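Local coordinates for fiber protein (PDB 4UMI) that probably forms the spikes that project from the capsid vertices of snake adenovirus 1 and, through its trimeric head, attaches the virion to a host-cell receptor, at residues P100-L105 with E125-A130; V117-Q122 with D142-P147; R134-Y139 with S158-H163; P147-A152 with I185-I190. All coordinates share one frame; numbering follows the deposited sequence. Where two conformers were deposited one is given.

Contact 1. Residues P100-L105 with E125-A130; sequences PSKTSL and EEELGA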
loop_
_atom_site.group_PDB
_atom_site.type_symbol
_atom_site.label_atom_id
_atom_site.label_comp_id
_atom_site.label_asym_id
_atom_site.label_seq_id
_atom_site.Cartn_x
_atom_site.Cartn_y
_atom_site.Cartn_z
ATOM N N PRO A 100 19.884 2.339 10.309
ATOM C CA PRO A 100 19.504 0.974 10.589
ATOM C C PRO A 100 17.973 0.849 10.646
ATOM O O PRO A 100 17.269 1.825 10.983
ATOM C CB PRO A 100 20.126 0.711 11.956
ATOM C CG PRO A 100 20.303 2.016 12.552
ATOM C CD PRO A 100 20.546 2.986 11.445
ATOM N N SER A 101 17.431 -0.339 10.371
ATOM C CA SER A 101 15.991 -0.565 10.417
ATOM C C SER A 101 15.713 -1.962 10.918
ATOM O O SER A 101 16.559 -2.856 10.782
ATOM C CB SER A 101 15.386 -0.316 9.047
ATOM O OG SER A 101 15.891 -1.231 8.124
ATOM N N LYS A 102 14.518 -2.162 11.456
ATOM C CA LYS A 102 14.062 -3.487 11.787
ATOM C C LYS A 102 12.557 -3.491 11.844
ATOM O O LYS A 102 11.909 -2.437 11.995
ATOM C CB LYS A 102 14.609 -3.983 13.111
ATOM C CG LYS A 102 14.063 -3.282 14.328
ATOM C CD LYS A 102 14.753 -3.811 15.568
ATOM C CE LYS A 102 14.302 -3.102 16.816
ATOM N NZ LYS A 102 14.910 -3.714 18.023
ATOM N N THR A 103 11.979 -4.678 11.733
ATOM C CA THR A 103 10.560 -4.903 12.016
ATOM C C THR A 103 10.399 -5.315 13.458
ATOM O O THR A 103 10.947 -6.343 13.858
ATOM C CB THR A 103 10.004 -5.973 11.109
ATOM O OG1 THR A 103 10.231 -5.604 9.748
ATOM C CG2 THR A 103 8.513 -6.147 11.315
ATOM N N SER A 104 9.749 -4.481 14.265
ATOM C CA SER A 104 9.636 -4.697 15.697
ATOM C C SER A 104 8.321 -5.355 16.099
ATOM O O SER A 104 8.187 -5.844 17.209
ATOM C CB SER A 104 9.819 -3.380 16.431
ATOM O OG SER A 104 8.978 -2.410 15.867
ATOM N N LEU A 105 7.358 -5.422 15.180
ATOM C CA LEU A 105 6.077 -6.100 15.404
ATOM C C LEU A 105 5.514 -6.541 14.068
ATOM O O LEU A 105 5.519 -5.780 13.129
ATOM C CB LEU A 105 5.051 -5.140 16.019
ATOM C CG LEU A 105 3.668 -5.704 16.337
ATOM C CD1 LEU A 105 3.718 -6.653 17.522
ATOM C CD2 LEU A 105 2.673 -4.586 16.593
ATOM N N GLU A 125 4.922 -2.988 12.784
ATOM C CA GLU A 125 5.717 -1.839 13.186
ATOM C C GLU A 125 7.104 -1.994 12.591
ATOM O O GLU A 125 7.773 -3.025 12.741
ATOM C CB GLU A 125 5.774 -1.677 14.703
ATOM C CG GLU A 125 6.565 -0.449 15.082
ATOM C CD GLU A 125 6.663 -0.231 16.565
ATOM O OE1 GLU A 125 5.681 0.183 17.186
ATOM O OE2 GLU A 125 7.745 -0.446 17.120
ATOM N N GLU A 126 7.550 -0.926 11.920
ATOM C CA GLU A 126 8.926 -0.828 11.404
ATOM C C GLU A 126 9.597 0.317 12.154
ATOM O O GLU A 126 8.973 1.355 12.393
ATOM C CB GLU A 126 8.974 -0.510 9.888
ATOM C CG GLU A 126 10.403 -0.537 9.368
ATOM C CD GLU A 126 10.650 0.003 7.969
ATOM O OE1 GLU A 126 9.721 0.270 7.207
ATOM O OE2 GLU A 126 11.835 0.183 7.612
ATOM N N GLU A 127 10.854 0.153 12.517
ATOM C CA GLU A 127 11.642 1.232 13.044
ATOM C C GLU A 127 12.739 1.500 12.051
ATOM O O GLU A 127 13.391 0.570 11.580
ATOM C CB GLU A 127 12.202 0.856 14.385
ATOM C CG GLU A 127 11.141 0.668 15.461
ATOM C CD GLU A 127 11.667 0.028 16.712
ATOM O OE1 GLU A 127 12.876 -0.134 16.858
ATOM O OE2 GLU A 127 10.844 -0.337 17.557
ATOM N N LEU A 128 12.999 2.760 11.728
ATOM C CA LEU A 128 14.093 3.084 10.784
ATOM C C LEU A 128 14.692 4.382 11.266
ATOM O O LEU A 128 14.021 5.442 11.285
ATOM C CB LEU A 128 13.649 3.166 9.322
ATOM C CG LEU A 128 12.620 4.140 8.834
ATOM C CD1 LEU A 128 12.735 4.259 7.305
ATOM C CD2 LEU A 128 11.252 3.617 9.218
ATOM N N GLY A 129 15.946 4.339 11.683
ATOM C CA GLY A 129 16.551 5.527 12.225
ATOM C C GLY A 129 15.758 6.081 13.375
ATOM O O GLY A 129 15.429 5.356 14.314
ATOM N N ALA A 130 15.468 7.372 13.302
ATOM C CA ALA A 130 14.690 8.067 14.303
ATOM C C ALA A 130 13.187 7.735 14.251
ATOM O O ALA A 130 12.445 8.146 15.146
ATOM C CB ALA A 130 14.868 9.570 14.136
#
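A classic beta bulge, in which Ser104 and Leu105 both face Glu125, marks the antiparallel pairing of strands 101-112 and 118-128, two arms of a hairpin. From Pro100 to Thr103 the pairing is regular. Gly129 N gives a nearly straight bond to Pro100 O (2.9 Å), and its positive phi (56°) suits a residue without a side chain where the strand turns away. Lys102 and Glu127 exchange both backbone bonds, the tighter being Glu127 N to Lys102 O at 2.8 Å. At the bulge, Glu125 O receives Ser104 N at 2.9 Å and, weakly, Leu105 N, while Glu125 N returns a bond to Leu105 O.

The extra residue also brings Ser104 OG over to Glu125. Ser104 OG sits between its own backbone N and carbonyl carbon (chi1 50°) and from there donates to Glu125 OE2 at 2.6 Å, reaching its anti side and lying 29° out of the carboxylate plane. Serine suits the spot because its hydroxyl is both short and able to donate. Glu127 OE2 comes within 3.1 Å of Glu125 OE2, two acceptors whose closeness would probably raise the pKa of one of the carboxylates; Arg134, in a salt bridge to Glu125 OE1, should offset this. Lys102 runs extended alongside Glu127, its CE 3.3 Å from OE1, although NZ stops short of a salt bridge. On the other face, the carboxylate of Glu126 turns to Arg124 of the second subunit. Such a bulge, two residues opposite one, is a common irregularity of antiparallel beta hairpins.

Contact 2. Residues V117-Q122 with D142-P147; sequences VSFAFQ and DGLTGP
Val117 and Asp142 approach to 6.2 Å between their CA atoms where the loop 142-147 passes the start of strand 118-128, and no backbone-to-backbone hydrogen bond joins the two segments. Instead, a side chain takes the strand's amide: Ser118 N donates to Asp142 OD2 at 2.9 Å, nearly straight at 168°. Aspartate fits because its short chain, with CG beside its own backbone N (chi1 -62°), carries a carboxylate straight to that N-H. A water also donates to Asp142 OD2 at 2.8 Å; its further link to Ser118 OG is tentative, since that serine has two conformers.

Beside this polar group the contact is apolar. Val117 CG1 packs against Leu144 CD1 at 4.1 Å as well as lying beside the Asp142 side chain. Leu144 CD2 meets the edge of the Phe119 ring, near its plane, at 4.0 Å from CZ. The leucine's two methyls thus serve two partners, one branch each, a division that a branched residue makes possible. Phe148 and Leu188 lie against the same phenyl ring, and Val197 touches both Phe119 and Leu144. Here the loop between strands 131-140 and 148-151 closes over one end of the core between the two sheets, as loops do in a beta-sandwich.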
loop_
_atom_site.group_PDB
_atom_site.type_symbol
_atom_site.label_atom_id
_atom_site.label_comp_id
_atom_site.label_asym_id
_atom_site.label_seq_id
_atom_site.Cartn_x
_atom_site.Cartn_y
_atom_site.Cartn_z
ATOM N N VAL A 117 -19.687 -12.017 8.826
ATOM C CA VAL A 117 -18.658 -11.312 8.043
ATOM C C VAL A 117 -17.343 -11.489 8.765
ATOM O O VAL A 117 -17.303 -11.371 9.969
ATOM C CB VAL A 117 -18.970 -9.805 7.910
ATOM C CG1 VAL A 117 -17.836 -9.044 7.239
ATOM C CG2 VAL A 117 -20.274 -9.569 7.160
ATOM N N SER A 118 -16.274 -11.711 8.018
ATOM C CA SER A 118 -14.967 -11.899 8.602
ATOM C C SER A 118 -13.938 -11.002 7.953
ATOM O O SER A 118 -13.969 -10.804 6.729
ATOM C CB SER A 118 -14.560 -13.345 8.633
ATOM O OG SER A 118 -14.348 -13.799 7.346
ATOM N N PHE A 119 -13.061 -10.468 8.793
ATOM C CA PHE A 119 -11.921 -9.666 8.387
ATOM C C PHE A 119 -10.631 -10.286 8.879
ATOM O O PHE A 119 -10.611 -10.866 9.955
ATOM C CB PHE A 119 -11.967 -8.238 8.968
ATOM C CG PHE A 119 -12.693 -7.267 8.118
ATOM C CD1 PHE A 119 -14.066 -7.207 8.080
ATOM C CD2 PHE A 119 -11.976 -6.349 7.397
ATOM C CE1 PHE A 119 -14.691 -6.283 7.300
ATOM C CE2 PHE A 119 -12.593 -5.415 6.609
ATOM C CZ PHE A 119 -13.959 -5.372 6.578
ATOM N N ALA A 120 -9.549 -10.122 8.123
ATOM C CA ALA A 120 -8.214 -10.338 8.632
ATOM C C ALA A 120 -7.541 -9.005 8.714
ATOM O O ALA A 120 -7.602 -8.176 7.783
ATOM C CB ALA A 120 -7.449 -11.271 7.739
ATOM N N PHE A 121 -6.922 -8.759 9.854
ATOM C CA PHE A 121 -6.131 -7.566 10.100
ATOM C C PHE A 121 -4.679 -7.985 10.345
ATOM O O PHE A 121 -4.429 -8.976 11.022
ATOM C CB PHE A 121 -6.640 -6.797 11.288
ATOM C CG PHE A 121 -7.982 -6.166 11.065
ATOM C CD1 PHE A 121 -8.090 -4.962 10.407
ATOM C CD2 PHE A 121 -9.140 -6.772 11.489
ATOM C CE1 PHE A 121 -9.320 -4.381 10.190
ATOM C CE2 PHE A 121 -10.359 -6.193 11.283
ATOM C CZ PHE A 121 -10.442 -5.029 10.601
ATOM N N GLN A 122 -3.733 -7.198 9.862
ATOM C CA GLN A 122 -2.317 -7.344 10.162
ATOM C C GLN A 122 -1.818 -6.036 10.720
ATOM O O GLN A 122 -2.090 -4.968 10.163
ATOM C CB GLN A 122 -1.512 -7.785 8.926
ATOM C CG GLN A 122 0.002 -7.740 9.055
ATOM C CD GLN A 122 0.677 -7.947 7.747
ATOM O OE1 GLN A 122 0.052 -7.822 6.679
ATOM N NE2 GLN A 122 1.970 -8.163 7.795
ATOM N N ASP A 142 -15.721 -10.512 1.968
ATOM C CA ASP A 142 -17.133 -10.241 2.078
ATOM C C ASP A 142 -17.487 -8.856 1.611
ATOM O O ASP A 142 -16.628 -7.980 1.439
ATOM C CB ASP A 142 -17.555 -10.433 3.522
ATOM C CG ASP A 142 -17.354 -11.871 4.013
ATOM O OD1 ASP A 142 -17.605 -12.825 3.214
ATOM O OD2 ASP A 142 -16.905 -12.049 5.187
ATOM N N GLY A 143 -18.752 -8.670 1.316
ATOM C CA GLY A 143 -19.310 -7.342 1.238
ATOM C C GLY A 143 -19.634 -6.865 2.636
ATOM O O GLY A 143 -19.710 -7.636 3.611
ATOM N N LEU A 144 -19.809 -5.577 2.747
ATOM C CA LEU A 144 -20.119 -5.012 4.023
ATOM C C LEU A 144 -21.238 -4.037 3.820
ATOM O O LEU A 144 -21.108 -3.078 3.044
ATOM C CB LEU A 144 -18.834 -4.428 4.590
ATOM C CG LEU A 144 -18.788 -4.016 6.029
ATOM C CD1 LEU A 144 -19.077 -5.146 6.983
ATOM C CD2 LEU A 144 -17.460 -3.362 6.322
ATOM N N THR A 145 -22.335 -4.269 4.558
ATOM C CA THR A 145 -23.590 -3.532 4.429
ATOM C C THR A 145 -23.806 -2.509 5.585
ATOM O O THR A 145 -24.878 -1.869 5.705
ATOM C CB THR A 145 -24.780 -4.499 4.478
ATOM O OG1 THR A 145 -24.832 -5.112 5.778
ATOM C CG2 THR A 145 -24.719 -5.580 3.387
ATOM N N GLY A 146 -22.834 -2.389 6.473
ATOM C CA GLY A 146 -22.904 -1.475 7.613
ATOM C C GLY A 146 -21.592 -1.612 8.364
ATOM O O GLY A 146 -20.701 -2.349 7.957
ATOM N N PRO A 147 -21.435 -0.890 9.473
ATOM C CA PRO A 147 -20.176 -0.951 10.223
ATOM C C PRO A 147 -19.864 -2.368 10.683
ATOM O O PRO A 147 -20.743 -3.143 11.018
ATOM C CB PRO A 147 -20.430 0.013 11.393
ATOM C CG PRO A 147 -21.498 0.934 10.886
ATOM C CD PRO A 147 -22.370 0.072 10.055
HETATM O O HOH W 1 -17.023 -14.704 6.195
#

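Contact 3. Residues R134-Y139 with S158-H163; sequences RTLFAY and SFLTAH
Aromatic and aliphatic packing dominates where Phe159, on helix 154-161, lies against Arg134, Thr135 and Leu136 of strand 131-140. Its CG stands opposite the backbone N (chi1 177°), which sends the ring out from the helix to the strand. There CZ lies 3.8 Å from Arg134 CB, and CE1 is 3.9 Å from Arg134 CG, so the arginine contributes its methylenes rather than its charge. The guanidinium plane stands 76° from the ring plane, and the two side chains run past each other in opposite directions. A flat, wide phenyl ring can span these methylenes and the backbone of the next residue together.

The second kind of contact is between branched aliphatic groups. Leu160 CD2 sits against both methyls of Leu136, 3.7 Å from CD2 and 3.8 Å from CD1, the two leucines crossing at about a right angle.

Polar groups are neighbours here without bonding across the contact. Thr135 O lies 3.5 Å from Phe159 CZ, and Ala162 CB is 4.2 Å from Arg134 NH1, a small side chain leaving room for the cation. The arginine's polar end turns to another partner, with NH1 hydrogen-bonded to Tyr204. Trp168 meets the Phe159 ring at a shallow angle and also gives its indole N-H to Leu160 O.

No hydrogen bond crosses between 134-139 and 158-163, so this contact rests on apolar packing, while the arginine carries its charge past the ring to polar partners.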
loop_
_atom_site.group_PDB
_atom_site.type_symbol
_atom_site.label_atom_id
_atom_site.label_comp_id
_atom_site.label_asym_id
_atom_site.label_seq_id
_atom_site.Cartn_x
_atom_site.Cartn_y
_atom_site.Cartn_z
ATOM N N ARG A 134 3.877 2.541 11.887
ATOM C CA ARG A 134 2.902 1.526 12.276
ATOM C C ARG A 134 1.865 1.419 11.178
ATOM O O ARG A 134 1.241 2.427 10.836
ATOM C CB ARG A 134 2.244 1.824 13.613
ATOM C CG ARG A 134 3.216 1.584 14.755
ATOM C CD ARG A 134 2.735 2.111 16.067
ATOM N NE ARG A 134 3.777 1.965 17.105
ATOM C CZ ARG A 134 4.056 2.868 18.048
ATOM N NH1 ARG A 134 3.393 4.024 18.126
ATOM N NH2 ARG A 134 5.018 2.625 18.925
ATOM N N THR A 135 1.713 0.232 10.623
ATOM C CA THR A 135 0.782 -0.022 9.522
ATOM C C THR A 135 -0.269 -1.049 9.905
ATOM O O THR A 135 0.050 -2.120 10.425
ATOM C CB THR A 135 1.519 -0.530 8.275
ATOM O OG1 THR A 135 2.574 0.372 7.912
ATOM C CG2 THR A 135 0.594 -0.688 7.091
ATOM N N LEU A 136 -1.524 -0.697 9.638
ATOM C CA LEU A 136 -2.648 -1.611 9.731
ATOM C C LEU A 136 -3.043 -2.064 8.312
ATOM O O LEU A 136 -3.353 -1.204 7.489
ATOM C CB LEU A 136 -3.830 -0.930 10.398
ATOM C CG LEU A 136 -5.052 -1.807 10.604
ATOM C CD1 LEU A 136 -4.806 -2.897 11.643
ATOM C CD2 LEU A 136 -6.264 -0.961 11.001
ATOM N N PHE A 137 -3.062 -3.357 8.064
ATOM C CA PHE A 137 -3.539 -3.927 6.835
ATOM C C PHE A 137 -4.872 -4.598 7.144
ATOM O O PHE A 137 -5.034 -5.228 8.182
ATOM C CB PHE A 137 -2.564 -4.982 6.298
ATOM C CG PHE A 137 -1.201 -4.485 5.963
ATOM C CD1 PHE A 137 -0.155 -4.493 6.882
ATOM C CD2 PHE A 137 -0.925 -4.091 4.666
ATOM C CE1 PHE A 137 1.108 -4.088 6.462
ATOM C CE2 PHE A 137 0.324 -3.675 4.282
ATOM C CZ PHE A 137 1.343 -3.656 5.180
ATOM N N ALA A 138 -5.830 -4.415 6.236
ATOM C CA ALA A 138 -7.154 -5.008 6.425
ATOM C C ALA A 138 -7.632 -5.682 5.142
ATOM O O ALA A 138 -7.455 -5.120 4.057
ATOM C CB ALA A 138 -8.162 -3.934 6.787
ATOM N N TYR A 139 -8.252 -6.846 5.267
ATOM C CA TYR A 139 -8.799 -7.563 4.117
ATOM C C TYR A 139 -10.084 -8.262 4.494
ATOM O O TYR A 139 -10.183 -8.856 5.566
ATOM C CB TYR A 139 -7.807 -8.652 3.626
ATOM C CG TYR A 139 -8.445 -9.617 2.642
ATOM C CD1 TYR A 139 -8.690 -9.242 1.339
ATOM C CD2 TYR A 139 -8.876 -10.879 3.034
ATOM C CE1 TYR A 139 -9.354 -10.064 0.445
ATOM C CE2 TYR A 139 -9.525 -11.707 2.152
ATOM C CZ TYR A 139 -9.758 -11.301 0.861
ATOM O OH TYR A 139 -10.424 -12.096 -0.038
ATOM N N SER A 158 -4.150 -2.720 21.762
ATOM C CA SER A 158 -3.041 -1.857 22.147
ATOM C C SER A 158 -2.448 -1.147 20.930
ATOM O O SER A 158 -2.215 0.054 20.943
ATOM C CB SER A 158 -1.958 -2.686 22.862
ATOM O OG SER A 158 -0.847 -1.893 23.263
ATOM N N PHE A 159 -2.192 -1.905 19.869
ATOM C CA PHE A 159 -1.602 -1.328 18.656
ATOM C C PHE A 159 -2.540 -0.240 18.090
ATOM O O PHE A 159 -2.101 0.836 17.724
ATOM C CB PHE A 159 -1.444 -2.446 17.644
ATOM C CG PHE A 159 -0.906 -2.001 16.310
ATOM C CD1 PHE A 159 0.435 -1.938 16.072
ATOM C CD2 PHE A 159 -1.778 -1.644 15.284
ATOM C CE1 PHE A 159 0.943 -1.573 14.847
ATOM C CE2 PHE A 159 -1.273 -1.284 14.075
ATOM C CZ PHE A 159 0.071 -1.248 13.855
ATOM N N LEU A 160 -3.832 -0.540 18.007
ATOM C CA LEU A 160 -4.787 0.380 17.395
ATOM C C LEU A 160 -4.967 1.667 18.210
ATOM O O LEU A 160 -5.129 2.767 17.652
ATOM C CB LEU A 160 -6.120 -0.295 17.187
ATOM C CG LEU A 160 -6.103 -1.379 16.109
ATOM C CD1 LEU A 160 -7.399 -2.137 16.117
ATOM C CD2 LEU A 160 -5.827 -0.822 14.720
ATOM N N THR A 161 -4.909 1.565 19.544
ATOM C CA THR A 161 -5.173 2.707 20.405
ATOM C C THR A 161 -3.992 3.668 20.384
ATOM O O THR A 161 -4.136 4.847 20.704
ATOM C CB THR A 161 -5.442 2.254 21.841
ATOM O OG1 THR A 161 -4.269 1.663 22.383
ATOM C CG2 THR A 161 -6.590 1.341 21.924
ATOM N N ALA A 162 -2.821 3.183 19.991
ATOM C CA ALA A 162 -1.620 4.027 19.963
ATOM C C ALA A 162 -1.634 5.162 18.914
ATOM O O ALA A 162 -0.859 6.119 18.993
ATOM C CB ALA A 162 -0.371 3.168 19.810
ATOM N N HIS A 163 -2.530 5.095 17.943
ATOM C CA HIS A 163 -2.514 6.049 16.856
ATOM C C HIS A 163 -2.751 7.423 17.419
ATOM O O HIS A 163 -3.590 7.584 18.270
ATOM C CB HIS A 163 -3.627 5.680 15.886
ATOM C CG HIS A 163 -3.557 6.366 14.565
ATOM N ND1 HIS A 163 -3.815 7.709 14.388
ATOM C CD2 HIS A 163 -3.270 5.875 13.336
ATOM C CE1 HIS A 163 -3.674 8.020 13.116
ATOM N NE2 HIS A 163 -3.360 6.919 12.452
#

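Contact 4. Residues P147-A152 with I185-I190; sequences PFKAPA and ILTLEI
Phe148 and Leu188 form a hydrogen-bonded antiparallel pair whose side chains, with those of Ala150 and Leu186, make the tightly packed face of strands 148-151 and 185-190. Leu188 N bonds to Phe148 O, and Leu186 N to Ala150 O, each at 2.8 Å. Above them, Phe148 CB touches Leu188 CB at 4.1 Å, and Leu186 CD2 comes to the edge of the phenyl ring, 4.1 Å from CD2 of Phe148. Ala150 is small enough to sit among these larger groups.

The face of Lys149, Thr187, Pro151 and Ile185 is looser. Lys149, largely in solvent, bends in its outer chain (chi3 110°, chi4 77°) so that NZ donates to Thr187 OG1 at 2.8 Å; the ammonium thereby stays beside its own strand pair. Ile185 CD1 reaches Pro151 CA at 3.9 Å. Proline is compatible with this place, since in a non-hydrogen-bonded pair its N is not asked to donate to strand 185-190.

Strand 148-151 is the outermost of its sheet within the chain, while 185-190 pairs onward with 175-182. The buried face looks to the other sheet, meeting Leu111 of strand 101-112 as well as Phe119 and Phe121 of 118-128, and Leu186 also touches Leu160 of helix 154-161.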
loop_
_atom_site.group_PDB
_atom_site.type_symbol
_atom_site.label_atom_id
_atom_site.label_comp_id
_atom_site.label_asym_id
_atom_site.label_seq_id
_atom_site.Cartn_x
_atom_site.Cartn_y
_atom_site.Cartn_z
ATOM N N PRO A 147 -21.435 -0.890 9.473
ATOM C CA PRO A 147 -20.176 -0.951 10.223
ATOM C C PRO A 147 -19.864 -2.368 10.683
ATOM O O PRO A 147 -20.743 -3.143 11.018
ATOM C CB PRO A 147 -20.430 0.013 11.393
ATOM C CG PRO A 147 -21.498 0.934 10.886
ATOM C CD PRO A 147 -22.370 0.072 10.055
ATOM N N PHE A 148 -18.581 -2.700 10.682
ATOM C CA PHE A 148 -18.105 -3.983 11.158
ATOM C C PHE A 148 -17.612 -3.833 12.597
ATOM O O PHE A 148 -16.757 -3.010 12.861
ATOM C CB PHE A 148 -16.959 -4.463 10.268
ATOM C CG PHE A 148 -16.362 -5.757 10.712
ATOM C CD1 PHE A 148 -16.987 -6.955 10.417
ATOM C CD2 PHE A 148 -15.197 -5.774 11.445
ATOM C CE1 PHE A 148 -16.438 -8.152 10.825
ATOM C CE2 PHE A 148 -14.669 -6.981 11.879
ATOM C CZ PHE A 148 -15.276 -8.162 11.549
ATOM N N LYS A 149 -18.185 -4.615 13.517
ATOM C CA LYS A 149 -17.823 -4.574 14.908
ATOM C C LYS A 149 -17.513 -5.972 15.393
ATOM O O LYS A 149 -18.286 -6.904 15.175
ATOM C CB LYS A 149 -18.987 -4.022 15.707
ATOM C CG LYS A 149 -19.178 -2.547 15.536
ATOM C CD LYS A 149 -20.335 -2.005 16.372
ATOM C CE LYS A 149 -19.876 -1.128 17.537
ATOM N NZ LYS A 149 -19.459 0.254 17.132
ATOM N N ALA A 150 -16.383 -6.112 16.063
ATOM C CA ALA A 150 -15.993 -7.418 16.585
ATOM C C ALA A 150 -14.917 -7.277 17.657
ATOM O O ALA A 150 -14.167 -6.308 17.677
ATOM C CB ALA A 150 -15.488 -8.284 15.472
ATOM N N PRO A 151 -14.895 -8.223 18.604
ATOM C CA PRO A 151 -13.874 -8.223 19.625
ATOM C C PRO A 151 -12.491 -8.417 19.055
ATOM O O PRO A 151 -12.308 -9.239 18.154
ATOM C CB PRO A 151 -14.238 -9.436 20.491
ATOM C CG PRO A 151 -15.604 -9.841 20.102
ATOM C CD PRO A 151 -15.811 -9.373 18.709
ATOM N N ALA A 152 -11.545 -7.632 19.557
ATOM C CA ALA A 152 -10.142 -7.719 19.147
ATOM C C ALA A 152 -9.302 -8.137 20.344
ATOM O O ALA A 152 -9.649 -7.844 21.487
ATOM C CB ALA A 152 -9.691 -6.373 18.659
ATOM N N ILE A 185 -13.261 -3.728 21.581
ATOM C CA ILE A 185 -14.155 -3.969 20.433
ATOM C C ILE A 185 -13.676 -3.096 19.269
ATOM O O ILE A 185 -13.599 -1.883 19.414
ATOM C CB ILE A 185 -15.619 -3.600 20.745
ATOM C CG1 ILE A 185 -16.117 -4.372 21.977
ATOM C CG2 ILE A 185 -16.487 -3.821 19.514
ATOM C CD1 ILE A 185 -16.144 -5.868 21.811
ATOM N N LEU A 186 -13.303 -3.722 18.148
ATOM C CA LEU A 186 -12.926 -2.980 16.951
ATOM C C LEU A 186 -14.182 -2.555 16.214
ATOM O O LEU A 186 -15.086 -3.381 16.040
ATOM C CB LEU A 186 -12.048 -3.880 16.101
ATOM C CG LEU A 186 -11.601 -3.309 14.766
ATOM C CD1 LEU A 186 -10.242 -3.864 14.388
ATOM C CD2 LEU A 186 -12.587 -3.568 13.645
ATOM N N THR A 187 -14.206 -1.310 15.760
ATOM C CA THR A 187 -15.216 -0.837 14.844
ATOM C C THR A 187 -14.572 -0.344 13.553
ATOM O O THR A 187 -13.593 0.387 13.630
ATOM C CB THR A 187 -16.058 0.305 15.430
ATOM O OG1 THR A 187 -16.753 -0.160 16.592
ATOM C CG2 THR A 187 -17.103 0.833 14.424
ATOM N N LEU A 188 -15.131 -0.771 12.408
ATOM C CA LEU A 188 -14.738 -0.230 11.111
ATOM C C LEU A 188 -16.006 0.419 10.577
ATOM O O LEU A 188 -16.967 -0.279 10.229
ATOM C CB LEU A 188 -14.256 -1.345 10.181
ATOM C CG LEU A 188 -14.140 -0.897 8.688
ATOM C CD1 LEU A 188 -13.125 0.177 8.418
ATOM C CD2 LEU A 188 -14.001 -2.061 7.770
ATOM N N GLU A 189 -15.982 1.738 10.509
ATOM C CA GLU A 189 -17.100 2.502 9.933
ATOM C C GLU A 189 -16.800 2.755 8.476
ATOM O O GLU A 189 -15.648 2.962 8.162
ATOM C CB GLU A 189 -17.225 3.854 10.654
ATOM C CG GLU A 189 -17.527 3.743 12.117
ATOM C CD GLU A 189 -18.202 4.952 12.679
ATOM O OE1 GLU A 189 -18.055 6.091 12.126
ATOM O OE2 GLU A 189 -18.891 4.744 13.698
ATOM N N ILE A 190 -17.800 2.742 7.607
ATOM C CA ILE A 190 -17.591 2.848 6.183
ATOM C C ILE A 190 -18.395 3.957 5.530
ATOM O O ILE A 190 -19.489 4.265 5.911
ATOM C CB ILE A 190 -17.863 1.512 5.449
ATOM C CG1 ILE A 190 -19.284 0.981 5.730
ATOM C CG2 ILE A 190 -16.860 0.493 5.899
ATOM C CD1 ILE A 190 -19.625 -0.281 5.003
#

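How the contacts relate
Contacts 1 and 2 share strand 118-128 but lie on opposite sides of the chain's centre, 29 Å apart between centres. Contact 3, about 15 Å from contact 1 and 16 Å from contact 2, packs helix 154-161 on the neighbouring strand 131-140 of the same antiparallel sheet. Contact 4 belongs to the second sheet, only 8 Å from contact 2, with which it shares Pro147. Along the chain, contact 2 crosses both 1 and 3, contact 3 also crosses 4, and the other pairs follow in series. Leu160 meets Leu186, and Phe119 meets Phe148 and Leu188, between the sheets of this beta-sandwich head; contacts 1, 2 and 3 also reach neighbouring subunits of the trimer.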